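Local atomic coordinates of acyl-CoA hydrolase (Bacillus cereus, PDB entry 1Y7U), a protein that probably hydrolyses long-chain fatty acyl-CoA thioesters to fatty acid and coenzyme A, and binds coenzyme A and calcium. Residues Ser58-Val63 against Phe122-Lys127; Ser51-Arg56 against Met96-Lys101; Leu73-Ser78 against Glu111-Ala116. All coordinates share one frame; numbering follows the deposited sequence.

In the fold
Contact 2 lies nearest the centre of the chain, and all its touching residues are buried. Its centre is about 6 Å from that of the chain, against about 16 Å for contact 1 and about 17 Å for contact 3. It packs helix 39-58 on strand 95-105 by van der Waals touches alone. Contacts 1 and 3 both use strand 112-125, but near its two ends, and their centres are about 32 Å apart. Contact 1 is largely buried and is strand pairing, with a charged, water-linked fringe. Contact 3 is partly buried and joins a loop to the strand with a weak backbone bond, flat-group packing and a sulfate. Contacts 1 and 2 touch directly through Phe-122. Contacts 1 and 3 each meet a coenzyme A.

Contact 1: Ser58-Val63 against Phe122-Lys127; sequences SRKECV and FVALSK. With COA (coenzyme A), chain F.
Cys-62 and Ala-124 sit side by side where strand 61-71, an outermost strand of the hotdog sheet within this chain, runs antiparallel to strand 112-125. They are a non-hydrogen-bonded pair, and their side chains point to the sheet face that helix 39-58 covers. SG of Cys-62 is anti to the carbonyl carbon (chi1 -63°) and comes alongside Ala-124, 4.1 Å from its CB. Phe-122 also meets Cys-62. Its ring stands obliquely, with Phe-122 CD2 4.2 Å from Cys-62 CB, and packs on Ala-50, Ser-51 and Ala-54 of the helix.

The other face carries Val-63 and Val-123, a hydrogen-bonded pair. Val-123 N donates to Val-63 O (2.9 Å), in the plane of that carbonyl. Val-63 N donates to Val-123 O (3.2 Å) from above the carbonyl plane. Both valines line the coenzyme A pocket. The two methyls of Val-63 lie against the pantetheine arm, while CG2 of Val-123 meets the ribose ring oxygen O4B at 3.6 Å.

Beyond the Cys-62 and Ala-124 pair, Glu-61 and Lys-127 pass at a slant. OE2 of Glu-61 lies 3.8 Å from CG of Lys-127. The lysine bends at its last two torsions, yet NZ stays 4.2 Å from OE2, too far for a salt bridge. A water joins them instead: Lys-127 NZ donates to it at 3.0 Å, and it donates to Glu-61 OE1.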
loop_
_atom_site.group_PDB
_atom_site.type_symbol
_atom_site.label_atom_id
_atom_site.label_comp_id
_atom_site.label_asym_id
_atom_site.label_seq_id
_atom_site.Cartn_x
_atom_site.Cartn_y
_atom_site.Cartn_z
ATOM N N SER A 58 -16.073 23.726 -4.556
ATOM C CA SER A 58 -17.142 23.823 -3.574
ATOM C C SER A 58 -16.713 24.173 -2.158
ATOM O O SER A 58 -17.524 24.659 -1.371
ATOM C CB SER A 58 -17.890 22.505 -3.513
ATOM O OG SER A 58 -17.048 21.535 -2.934
ATOM N N ARG A 59 -15.453 23.911 -1.824
ATOM C CA ARG A 59 -14.951 24.171 -0.480
ATOM C C ARG A 59 -15.856 23.398 0.477
ATOM O O ARG A 59 -16.021 23.774 1.634
ATOM C CB ARG A 59 -15.007 25.663 -0.153
ATOM C CG ARG A 59 -14.462 26.565 -1.244
ATOM C CD ARG A 59 -13.017 26.996 -1.025
ATOM N NE ARG A 59 -12.072 25.888 -1.072
ATOM C CZ ARG A 59 -10.901 25.933 -1.705
ATOM N NH1 ARG A 59 -10.535 27.031 -2.356
ATOM N NH2 ARG A 59 -10.085 24.887 -1.669
ATOM N N LYS A 60 -16.458 22.327 -0.031
ATOM C CA LYS A 60 -17.337 21.472 0.763
ATOM C C LYS A 60 -16.808 20.048 0.691
ATOM O O LYS A 60 -15.947 19.740 -0.134
ATOM C CB LYS A 60 -18.770 21.479 0.220
ATOM C CG LYS A 60 -19.493 22.793 0.348
ATOM C CD LYS A 60 -19.805 23.124 1.792
ATOM C CE LYS A 60 -20.409 24.521 1.892
ATOM N NZ LYS A 60 -20.752 24.911 3.291
ATOM N N GLU A 61 -17.324 19.188 1.561
ATOM C CA GLU A 61 -16.921 17.793 1.574
ATOM C C GLU A 61 -17.779 17.121 0.507
ATOM O O GLU A 61 -18.990 17.008 0.665
ATOM C CB GLU A 61 -17.195 17.175 2.947
ATOM C CG GLU A 61 -17.730 18.160 3.980
ATOM C CD GLU A 61 -17.848 17.554 5.367
ATOM O OE1 GLU A 61 -16.816 17.112 5.910
ATOM O OE2 GLU A 61 -18.970 17.523 5.915
ATOM N N CYS A 62 -17.155 16.677 -0.579
ATOM C CA CYS A 62 -17.908 16.054 -1.657
ATOM C C CYS A 62 -17.908 14.539 -1.709
ATOM O O CYS A 62 -17.086 13.870 -1.091
ATOM C CB CYS A 62 -17.436 16.605 -2.991
ATOM S SG CYS A 62 -17.752 18.365 -3.128
ATOM N N VAL A 63 -18.855 14.020 -2.475
ATOM C CA VAL A 63 -19.058 12.590 -2.661
ATOM C C VAL A 63 -19.197 12.335 -4.166
ATOM O O VAL A 63 -19.741 13.162 -4.894
ATOM C CB VAL A 63 -20.346 12.160 -1.941
ATOM C CG1 VAL A 63 -21.277 11.474 -2.907
ATOM C CG2 VAL A 63 -20.017 11.277 -0.770
ATOM N N PHE A 122 -19.855 14.954 -8.967
ATOM C CA PHE A 122 -19.769 15.009 -7.510
ATOM C C PHE A 122 -20.915 15.831 -6.921
ATOM O O PHE A 122 -21.412 16.762 -7.554
ATOM C CB PHE A 122 -18.434 15.625 -7.066
ATOM C CG PHE A 122 -17.246 14.712 -7.235
ATOM C CD1 PHE A 122 -16.575 14.638 -8.452
ATOM C CD2 PHE A 122 -16.815 13.912 -6.182
ATOM C CE1 PHE A 122 -15.492 13.778 -8.617
ATOM C CE2 PHE A 122 -15.739 13.053 -6.335
ATOM C CZ PHE A 122 -15.074 12.985 -7.555
ATOM N N VAL A 123 -21.338 15.480 -5.711
ATOM C CA VAL A 123 -22.408 16.205 -5.030
ATOM C C VAL A 123 -21.897 16.697 -3.684
ATOM O O VAL A 123 -21.423 15.909 -2.862
ATOM C CB VAL A 123 -23.640 15.312 -4.763
ATOM C CG1 VAL A 123 -24.646 16.064 -3.893
ATOM C CG2 VAL A 123 -24.278 14.899 -6.073
ATOM N N ALA A 124 -21.999 18.002 -3.458
ATOM C CA ALA A 124 -21.544 18.585 -2.202
ATOM C C ALA A 124 -22.555 18.277 -1.107
ATOM O O ALA A 124 -23.754 18.479 -1.283
ATOM C CB ALA A 124 -21.370 20.089 -2.357
ATOM N N LEU A 125 -22.073 17.781 0.023
ATOM C CA LEU A 125 -22.965 17.449 1.120
ATOM C C LEU A 125 -22.678 18.181 2.426
ATOM O O LEU A 125 -21.540 18.556 2.720
ATOM C CB LEU A 125 -22.950 15.942 1.360
ATOM C CG LEU A 125 -23.514 15.104 0.211
ATOM C CD1 LEU A 125 -23.701 13.655 0.654
ATOM C CD2 LEU A 125 -24.846 15.688 -0.220
ATOM N N SER A 126 -23.734 18.392 3.201
ATOM C CA SER A 126 -23.619 19.056 4.488
ATOM C C SER A 126 -23.236 17.982 5.489
ATOM O O SER A 126 -23.376 16.786 5.210
ATOM C CB SER A 126 -24.956 19.671 4.890
ATOM O OG SER A 126 -25.939 18.667 5.097
ATOM N N LYS A 127 -22.769 18.405 6.658
ATOM C CA LYS A 127 -22.365 17.463 7.692
ATOM C C LYS A 127 -23.426 16.405 7.996
ATOM O O LYS A 127 -23.132 15.412 8.654
ATOM C CB LYS A 127 -21.981 18.217 8.963
ATOM C CG LYS A 127 -20.934 19.286 8.718
ATOM C CD LYS A 127 -20.419 19.888 10.016
ATOM C CE LYS A 127 -19.388 18.984 10.680
ATOM N NZ LYS A 127 -18.160 18.844 9.846
HETATM N N1A COA F . -25.466 10.900 -11.616
HETATM C C2A COA F . -25.209 12.222 -11.729
HETATM N N3A COA F . -25.748 13.099 -10.840
HETATM C C4A COA F . -26.522 12.667 -9.866
HETATM C C5A COA F . -26.752 11.345 -9.721
HETATM C C6A COA F . -26.222 10.426 -10.601
HETATM N N6A COA F . -26.153 9.122 -10.339
HETATM N N7A COA F . -27.535 11.217 -8.684
HETATM C C8A COA F . -27.771 12.394 -8.161
HETATM N N9A COA F . -27.173 13.315 -8.892
HETATM C C1B COA F . -27.150 14.741 -8.551
HETATM C C2B COA F . -28.089 15.614 -9.343
HETATM O O2B COA F . -27.345 16.161 -10.396
HETATM C C3B COA F . -28.537 16.705 -8.396
HETATM O O3B COA F . -27.903 17.811 -8.894
HETATM P P3B COA F . -28.277 19.283 -8.846
HETATM O O7A COA F . -27.109 19.960 -9.158
HETATM O O8A COA F . -28.768 19.855 -7.675
HETATM O O9A COA F . -29.142 19.591 -9.876
HETATM C C4B COA F . -27.873 16.287 -7.116
HETATM O O4B COA F . -27.642 14.932 -7.267
HETATM C C5B COA F . -28.704 16.449 -5.886
HETATM O O5B COA F . -29.354 15.236 -5.617
HETATM P P1A COA F . -30.632 15.093 -4.677
HETATM O O1A COA F . -31.802 14.602 -5.409
HETATM O O2A COA F . -30.990 16.376 -4.077
HETATM O O3A COA F . -30.328 13.986 -3.585
HETATM P P2A COA F . -29.688 12.543 -3.749
HETATM O O4A COA F . -30.209 11.780 -4.890
HETATM O O5A COA F . -29.990 11.858 -2.518
HETATM O O6A COA F . -28.120 12.733 -3.877
HETATM C CBP COA F . -26.831 10.644 -4.041
HETATM C CCP COA F . -27.105 11.943 -3.295
HETATM C CDP COA F . -28.045 10.092 -4.743
HETATM C CEP COA F . -25.774 10.876 -5.089
HETATM C CAP COA F . -26.602 9.532 -3.016
HETATM O OAP COA F . -27.653 8.598 -3.040
HETATM C C9P COA F . -25.278 9.064 -2.515
HETATM O O9P COA F . -24.837 9.503 -1.285
HETATM N N8P COA F . -24.573 8.257 -3.241
HETATM C C7P COA F . -23.148 8.311 -3.260
HETATM C C6P COA F . -22.464 8.544 -1.928
HETATM C C5P COA F . -21.088 7.967 -1.862
HETATM O O5P COA F . -20.590 7.649 -0.762
HETATM N N4P COA F . -20.470 7.820 -3.003
HETATM C C3P COA F . -19.448 6.852 -3.157
HETATM C C2P COA F . -20.080 5.502 -3.318
HETATM S S1P COA F . -19.779 4.483 -1.917
HETATM O O HOH W 1 -17.410 16.393 8.195
#

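Contact 2: Ser51-Arg56 against Met96-Lys101; sequences SISASR and MEVFVK
The helix turn with Ser-53 and Ala-54 lies over strand 96-101, with the segment axes 8.7 Å apart at their closest and their N-to-C directions 137° apart. Ala-54 and Val-98 have the nearest CA atoms, 7.0 Å from each other. Two side chains of the strand, Met-96 and Val-98, reach the helix.

Val-98 has CG1 anti to the backbone N (chi1 -175°). That methyl points at Ser-53 and meets its CB at 3.8 Å. CB is the nearest Ser-53 atom; its OG is hydrogen-bonded to Ser-18 O and Ser-86 OG.

Met-96, a selenomethionine, bends at its last torsion (-61°). This brings CE against the Ala-54 backbone, 3.5 Å from Ala-54 O, as a van der Waals touch. The SE atom is 4.5 Å from Ala-54 CB. Ala-54 O accepts a hydrogen bond from Ser-58 OG.

All four touching residues are buried. The small Ser-53 and Ala-54 are consistent with the close approach of the helix backbone to the sheet, and Val-98 also packs on Ala-50. A long helix laid against the face of an antiparallel sheet is the hallmark of the hotdog fold of thioesterases.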
loop_
_atom_site.group_PDB
_atom_site.type_symbol
_atom_site.label_atom_id
_atom_site.label_comp_id
_atom_site.label_asym_id
_atom_site.label_seq_id
_atom_site.Cartn_x
_atom_site.Cartn_y
_atom_site.Cartn_z
ATOM N N SER A 51 -12.068 14.429 -7.264
ATOM C CA SER A 51 -12.688 14.708 -5.982
ATOM C C SER A 51 -11.995 15.920 -5.370
ATOM O O SER A 51 -12.594 16.665 -4.595
ATOM C CB SER A 51 -12.554 13.509 -5.041
ATOM O OG SER A 51 -11.272 13.448 -4.439
ATOM N N ILE A 52 -10.725 16.113 -5.711
ATOM C CA ILE A 52 -9.986 17.253 -5.191
ATOM C C ILE A 52 -10.507 18.506 -5.878
ATOM O O ILE A 52 -10.703 19.532 -5.234
ATOM C CB ILE A 52 -8.468 17.110 -5.435
ATOM C CG1 ILE A 52 -7.917 15.949 -4.601
ATOM C CG2 ILE A 52 -7.753 18.404 -5.072
ATOM C CD1 ILE A 52 -6.457 15.666 -4.825
ATOM N N SER A 53 -10.740 18.422 -7.185
ATOM C CA SER A 53 -11.272 19.561 -7.927
ATOM C C SER A 53 -12.636 19.913 -7.346
ATOM O O SER A 53 -12.960 21.076 -7.142
ATOM C CB SER A 53 -11.435 19.227 -9.413
ATOM O OG SER A 53 -10.187 19.162 -10.081
ATOM N N ALA A 54 -13.434 18.894 -7.077
ATOM C CA ALA A 54 -14.752 19.110 -6.526
ATOM C C ALA A 54 -14.687 19.907 -5.228
ATOM O O ALA A 54 -15.425 20.868 -5.058
ATOM C CB ALA A 54 -15.440 17.775 -6.288
ATOM N N SER A 55 -13.805 19.529 -4.310
ATOM C CA SER A 55 -13.734 20.251 -3.051
ATOM C C SER A 55 -13.066 21.619 -3.166
ATOM O O SER A 55 -13.375 22.525 -2.395
ATOM C CB SER A 55 -13.045 19.402 -1.993
ATOM O OG SER A 55 -11.806 18.944 -2.467
ATOM N N ARG A 56 -12.156 21.786 -4.117
ATOM C CA ARG A 56 -11.525 23.088 -4.282
ATOM C C ARG A 56 -12.574 24.104 -4.727
ATOM O O ARG A 56 -12.611 25.236 -4.247
ATOM C CB ARG A 56 -10.402 23.029 -5.315
ATOM C CG ARG A 56 -9.048 22.784 -4.708
ATOM C CD ARG A 56 -7.942 22.858 -5.739
ATOM N NE ARG A 56 -6.642 22.700 -5.096
ATOM C CZ ARG A 56 -5.491 22.510 -5.737
ATOM N NH1 ARG A 56 -5.463 22.449 -7.063
ATOM N NH2 ARG A 56 -4.364 22.378 -5.045
HETATM N N MSE A 96 -21.697 18.985 -9.445
HETATM C CA MSE A 96 -20.749 19.552 -10.388
HETATM C C MSE A 96 -20.112 18.450 -11.219
HETATM O O MSE A 96 -19.909 17.338 -10.735
HETATM C CB MSE A 96 -19.690 20.336 -9.621
HETATM C CG MSE A 96 -19.222 19.615 -8.385
HETATM SE SE MSE A 96 -18.639 20.806 -6.989
HETATM C CE MSE A 96 -17.212 21.619 -7.952
ATOM N N GLU A 97 -19.835 18.742 -12.484
ATOM C CA GLU A 97 -19.202 17.761 -13.347
ATOM C C GLU A 97 -17.753 18.112 -13.534
ATOM O O GLU A 97 -17.413 19.214 -13.964
ATOM C CB GLU A 97 -19.884 17.681 -14.698
ATOM C CG GLU A 97 -21.161 16.903 -14.663
ATOM C CD GLU A 97 -21.522 16.384 -16.020
ATOM O OE1 GLU A 97 -20.922 15.378 -16.443
ATOM O OE2 GLU A 97 -22.391 16.990 -16.677
ATOM N N VAL A 98 -16.895 17.160 -13.202
ATOM C CA VAL A 98 -15.469 17.366 -13.306
ATOM C C VAL A 98 -14.913 16.610 -14.493
ATOM O O VAL A 98 -15.107 15.396 -14.629
ATOM C CB VAL A 98 -14.764 16.896 -12.025
ATOM C CG1 VAL A 98 -13.286 17.235 -12.097
ATOM C CG2 VAL A 98 -15.414 17.544 -10.808
ATOM N N PHE A 99 -14.240 17.345 -15.366
ATOM C CA PHE A 99 -13.629 16.742 -16.538
ATOM C C PHE A 99 -12.270 16.216 -16.096
ATOM O O PHE A 99 -11.577 16.849 -15.290
ATOM C CB PHE A 99 -13.436 17.780 -17.642
ATOM C CG PHE A 99 -12.719 17.253 -18.839
ATOM C CD1 PHE A 99 -13.336 16.335 -19.688
ATOM C CD2 PHE A 99 -11.394 17.615 -19.092
ATOM C CE1 PHE A 99 -12.640 15.781 -20.778
ATOM C CE2 PHE A 99 -10.688 17.069 -20.177
ATOM C CZ PHE A 99 -11.313 16.149 -21.018
ATOM N N VAL A 100 -11.895 15.050 -16.605
ATOM C CA VAL A 100 -10.614 14.470 -16.254
ATOM C C VAL A 100 -9.919 14.025 -17.514
ATOM O O VAL A 100 -10.505 13.364 -18.370
ATOM C CB VAL A 100 -10.763 13.270 -15.322
ATOM C CG1 VAL A 100 -9.390 12.839 -14.840
ATOM C CG2 VAL A 100 -11.651 13.633 -14.146
ATOM N N LYS A 101 -8.649 14.376 -17.600
ATOM C CA LYS A 101 -7.833 14.084 -18.756
ATOM C C LYS A 101 -6.625 13.244 -18.322
ATOM O O LYS A 101 -5.948 13.576 -17.349
ATOM C CB LYS A 101 -7.437 15.435 -19.325
ATOM C CG LYS A 101 -6.445 15.482 -20.416
ATOM C CD LYS A 101 -6.197 16.946 -20.669
ATOM C CE LYS A 101 -4.982 17.187 -21.513
ATOM N NZ LYS A 101 -4.803 18.653 -21.660
#

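Contact 3: Leu73-Ser78 against Glu111-Ala116; sequences LHPVRS and EKRIAA. With COA (coenzyme A), chain J; SO4 (sulfate ion), chain E.
His-74 and Arg-113 cover each other where the loop after strand 61-71 lies along the start of strand 112-125 in the hotdog sheet. Just there the strand has a classic beta bulge, in which Ala-115 and Ala-116 both face Val-102.

The flat groups come first. The Arg-113 chain is extended from CG to NE and passes over one face of the His-74 ring. Its CD makes a CH-pi contact, 3.9 Å from the centroid of that ring. The guanidinium and the ring are 26° from parallel, and CB of His-74 sits over the guanidinium centre, 3.5 Å from Arg-113 CZ. The edge of the imidazole faces Ile-114 O.

Charge is next. A sulfate, probably from the crystallisation liquor, is shared by two arginines, one from each segment. Arg-113 NH2 donates to its O4 (2.9 Å). Arg-77 NE gives an almost straight bond to O1 (3.1 Å, 176°), and Arg-77 NH2 donates to O3. The anion probably offsets the two positive charges. Pro-75 also touches the sulfate, with its CB over one face of the Arg-77 guanidinium, off toward the rim.

One backbone bond crosses, and it is weak: Leu-73 N to Ala-115 O, bent to 125° at the hydrogen.

Two apolar touches complete the contact. The side chains of Leu-73 and Ile-114 pass at an angle, with Leu-73 CD1 4.2 Å from Ile-114 CD1. Leu-73 and Val-76 belong to a coenzyme A site built with the second subunit, whose Arg-93, Ser-95 and Arg-158 also hold the ligand. CG2 of Val-76 lies 3.8 Å from Ala-115 CB and equally far from the coenzyme A sulfur, S1P.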
loop_
_atom_site.group_PDB
_atom_site.type_symbol
_atom_site.label_atom_id
_atom_site.label_comp_id
_atom_site.label_asym_id
_atom_site.label_seq_id
_atom_site.Cartn_x
_atom_site.Cartn_y
_atom_site.Cartn_z
ATOM N N LEU A 73 -8.265 4.552 -24.866
ATOM C CA LEU A 73 -7.752 4.800 -26.208
ATOM C C LEU A 73 -6.406 4.169 -26.529
ATOM O O LEU A 73 -6.226 3.631 -27.613
ATOM C CB LEU A 73 -7.714 6.310 -26.452
ATOM C CG LEU A 73 -9.087 6.941 -26.143
ATOM C CD1 LEU A 73 -9.026 8.449 -26.297
ATOM C CD2 LEU A 73 -10.160 6.344 -27.057
ATOM N N HIS A 74 -5.454 4.241 -25.606
ATOM C CA HIS A 74 -4.144 3.635 -25.824
ATOM C C HIS A 74 -3.691 3.019 -24.531
ATOM O O HIS A 74 -4.221 3.329 -23.466
ATOM C CB HIS A 74 -3.094 4.663 -26.247
ATOM C CG HIS A 74 -3.415 5.367 -27.525
ATOM N ND1 HIS A 74 -4.088 6.567 -27.565
ATOM C CD2 HIS A 74 -3.178 5.026 -28.812
ATOM C CE1 HIS A 74 -4.254 6.938 -28.821
ATOM N NE2 HIS A 74 -3.711 6.019 -29.597
ATOM N N PRO A 75 -2.703 2.127 -24.598
ATOM C CA PRO A 75 -2.218 1.503 -23.373
ATOM C C PRO A 75 -1.211 2.430 -22.716
ATOM O O PRO A 75 -0.626 3.281 -23.376
ATOM C CB PRO A 75 -1.562 0.231 -23.888
ATOM C CG PRO A 75 -0.958 0.696 -25.166
ATOM C CD PRO A 75 -2.095 1.490 -25.779
ATOM N N VAL A 76 -1.033 2.269 -21.411
ATOM C CA VAL A 76 -0.065 3.043 -20.655
ATOM C C VAL A 76 0.872 1.980 -20.106
ATOM O O VAL A 76 0.482 1.179 -19.259
ATOM C CB VAL A 76 -0.725 3.773 -19.507
ATOM C CG1 VAL A 76 0.318 4.574 -18.736
ATOM C CG2 VAL A 76 -1.824 4.667 -20.046
ATOM N N ARG A 77 2.103 1.966 -20.599
ATOM C CA ARG A 77 3.077 0.960 -20.189
ATOM C C ARG A 77 4.087 1.445 -19.156
ATOM O O ARG A 77 4.033 2.588 -18.716
ATOM C CB ARG A 77 3.794 0.431 -21.432
ATOM C CG ARG A 77 2.816 -0.090 -22.464
ATOM C CD ARG A 77 3.458 -0.366 -23.813
ATOM N NE ARG A 77 2.477 -0.809 -24.806
ATOM C CZ ARG A 77 1.738 -1.913 -24.696
ATOM N NH1 ARG A 77 1.856 -2.706 -23.637
ATOM N NH2 ARG A 77 0.873 -2.224 -25.649
ATOM N N SER A 78 4.996 0.556 -18.768
ATOM C CA SER A 78 6.024 0.869 -17.783
ATOM C C SER A 78 6.989 1.923 -18.316
ATOM O O SER A 78 7.575 2.682 -17.556
ATOM C CB SER A 78 6.803 -0.392 -17.435
ATOM O OG SER A 78 7.487 -0.873 -18.581
ATOM N N GLU A 111 7.055 11.685 -26.413
ATOM C CA GLU A 111 5.801 11.498 -27.126
ATOM C C GLU A 111 4.657 11.403 -26.128
ATOM O O GLU A 111 4.598 10.468 -25.328
ATOM C CB GLU A 111 5.828 10.199 -27.938
ATOM C CG GLU A 111 6.924 10.077 -28.982
ATOM C CD GLU A 111 6.837 11.137 -30.058
ATOM O OE1 GLU A 111 5.708 11.545 -30.407
ATOM O OE2 GLU A 111 7.900 11.553 -30.567
ATOM N N LYS A 112 3.749 12.370 -26.162
ATOM C CA LYS A 112 2.600 12.339 -25.268
ATOM C C LYS A 112 1.396 11.918 -26.091
ATOM O O LYS A 112 1.441 11.927 -27.317
ATOM C CB LYS A 112 2.305 13.720 -24.695
ATOM C CG LYS A 112 3.382 14.322 -23.858
ATOM C CD LYS A 112 2.917 15.666 -23.331
ATOM C CE LYS A 112 3.955 16.292 -22.414
ATOM N NZ LYS A 112 3.492 17.608 -21.871
ATOM N N ARG A 113 0.325 11.538 -25.409
ATOM C CA ARG A 113 -0.924 11.178 -26.065
ATOM C C ARG A 113 -1.958 10.923 -24.999
ATOM O O ARG A 113 -1.645 10.379 -23.941
ATOM C CB ARG A 113 -0.767 9.967 -26.975
ATOM C CG ARG A 113 -0.320 8.706 -26.321
ATOM C CD ARG A 113 -0.317 7.615 -27.370
ATOM N NE ARG A 113 0.115 6.330 -26.843
ATOM C CZ ARG A 113 0.120 5.204 -27.550
ATOM N NH1 ARG A 113 -0.287 5.211 -28.813
ATOM N NH2 ARG A 113 0.538 4.073 -26.997
ATOM N N ILE A 114 -3.186 11.346 -25.268
ATOM C CA ILE A 114 -4.250 11.181 -24.298
ATOM C C ILE A 114 -4.791 9.748 -24.324
ATOM O O ILE A 114 -5.322 9.287 -25.329
ATOM C CB ILE A 114 -5.362 12.277 -24.509
ATOM C CG1 ILE A 114 -6.708 11.638 -24.781
ATOM C CG2 ILE A 114 -4.975 13.228 -25.606
ATOM C CD1 ILE A 114 -7.328 11.048 -23.537
ATOM N N ALA A 115 -4.624 9.047 -23.201
ATOM C CA ALA A 115 -5.051 7.658 -23.064
ATOM C C ALA A 115 -6.500 7.496 -22.659
ATOM O O ALA A 115 -7.086 6.437 -22.871
ATOM C CB ALA A 115 -4.169 6.940 -22.062
ATOM N N ALA A 116 -7.076 8.536 -22.065
ATOM C CA ALA A 116 -8.469 8.485 -21.642
ATOM C C ALA A 116 -8.939 9.821 -21.088
ATOM O O ALA A 116 -8.131 10.630 -20.620
ATOM C CB ALA A 116 -8.654 7.401 -20.577
HETATM N N1A COA J . -14.545 -0.700 -26.163
HETATM C C2A COA J . -14.954 -1.946 -26.262
HETATM N N3A COA J . -14.375 -2.697 -27.170
HETATM C C4A COA J . -13.463 -2.242 -27.956
HETATM C C5A COA J . -13.049 -1.025 -27.838
HETATM C C6A COA J . -13.594 -0.245 -26.940
HETATM N N6A COA J . -13.222 0.978 -26.783
HETATM N N7A COA J . -12.134 -0.833 -28.686
HETATM C C8A COA J . -11.961 -1.948 -29.302
HETATM N N9A COA J . -12.792 -2.855 -28.877
HETATM C C1B COA J . -13.026 -4.222 -29.351
HETATM C C2B COA J . -13.511 -4.302 -30.721
HETATM O O2B COA J . -14.867 -4.321 -30.642
HETATM C C3B COA J . -13.148 -5.659 -31.095
HETATM O O3B COA J . -14.091 -6.482 -30.535
HETATM P P3B COA J . -14.532 -7.795 -31.170
HETATM O O7A COA J . -15.159 -8.628 -30.286
HETATM O O8A COA J . -13.463 -8.429 -31.770
HETATM O O9A COA J . -15.561 -7.600 -32.066
HETATM C C4B COA J . -11.801 -5.752 -30.521
HETATM O O4B COA J . -11.880 -4.967 -29.426
HETATM C C5B COA J . -10.908 -4.850 -31.292
HETATM O O5B COA J . -10.401 -5.332 -32.456
HETATM P P1A COA J . -9.325 -4.481 -32.980
HETATM O O1A COA J . -9.911 -3.407 -33.664
HETATM O O2A COA J . -8.486 -5.339 -33.714
HETATM O O3A COA J . -8.628 -3.906 -31.761
HETATM P P2A COA J . -7.910 -2.551 -31.784
HETATM O O4A COA J . -8.638 -1.411 -32.263
HETATM O O5A COA J . -6.494 -2.570 -31.934
HETATM O O6A COA J . -8.161 -2.151 -30.365
HETATM C CBP COA J . -7.555 -2.477 -28.048
HETATM C CCP COA J . -7.795 -3.054 -29.407
HETATM C CDP COA J . -8.804 -2.441 -27.269
HETATM C CEP COA J . -6.693 -3.509 -27.492
HETATM C CAP COA J . -6.850 -1.153 -27.916
HETATM O OAP COA J . -7.809 -0.185 -27.859
HETATM C C9P COA J . -6.068 -0.994 -26.678
HETATM O O9P COA J . -4.920 -1.684 -26.447
HETATM N N8P COA J . -6.536 -0.193 -25.815
HETATM C C7P COA J . -5.908 -0.032 -24.583
HETATM C C6P COA J . -6.408 -0.896 -23.471
HETATM C C5P COA J . -5.448 -0.901 -22.366
HETATM O O5P COA J . -4.537 -1.610 -22.377
HETATM N N4P COA J . -5.601 -0.079 -21.434
HETATM C C3P COA J . -5.812 -0.398 -20.092
HETATM C C2P COA J . -5.579 0.874 -19.354
HETATM S S1P COA J . -4.409 1.906 -20.165
HETATM S S SO4 E . 1.368 0.697 -28.507
HETATM O O1 SO4 E . 2.239 0.952 -27.310
HETATM O O2 SO4 E . 2.152 0.966 -29.756
HETATM O O3 SO4 E . 0.902 -0.729 -28.447
HETATM O O4 SO4 E . 0.170 1.604 -28.537
#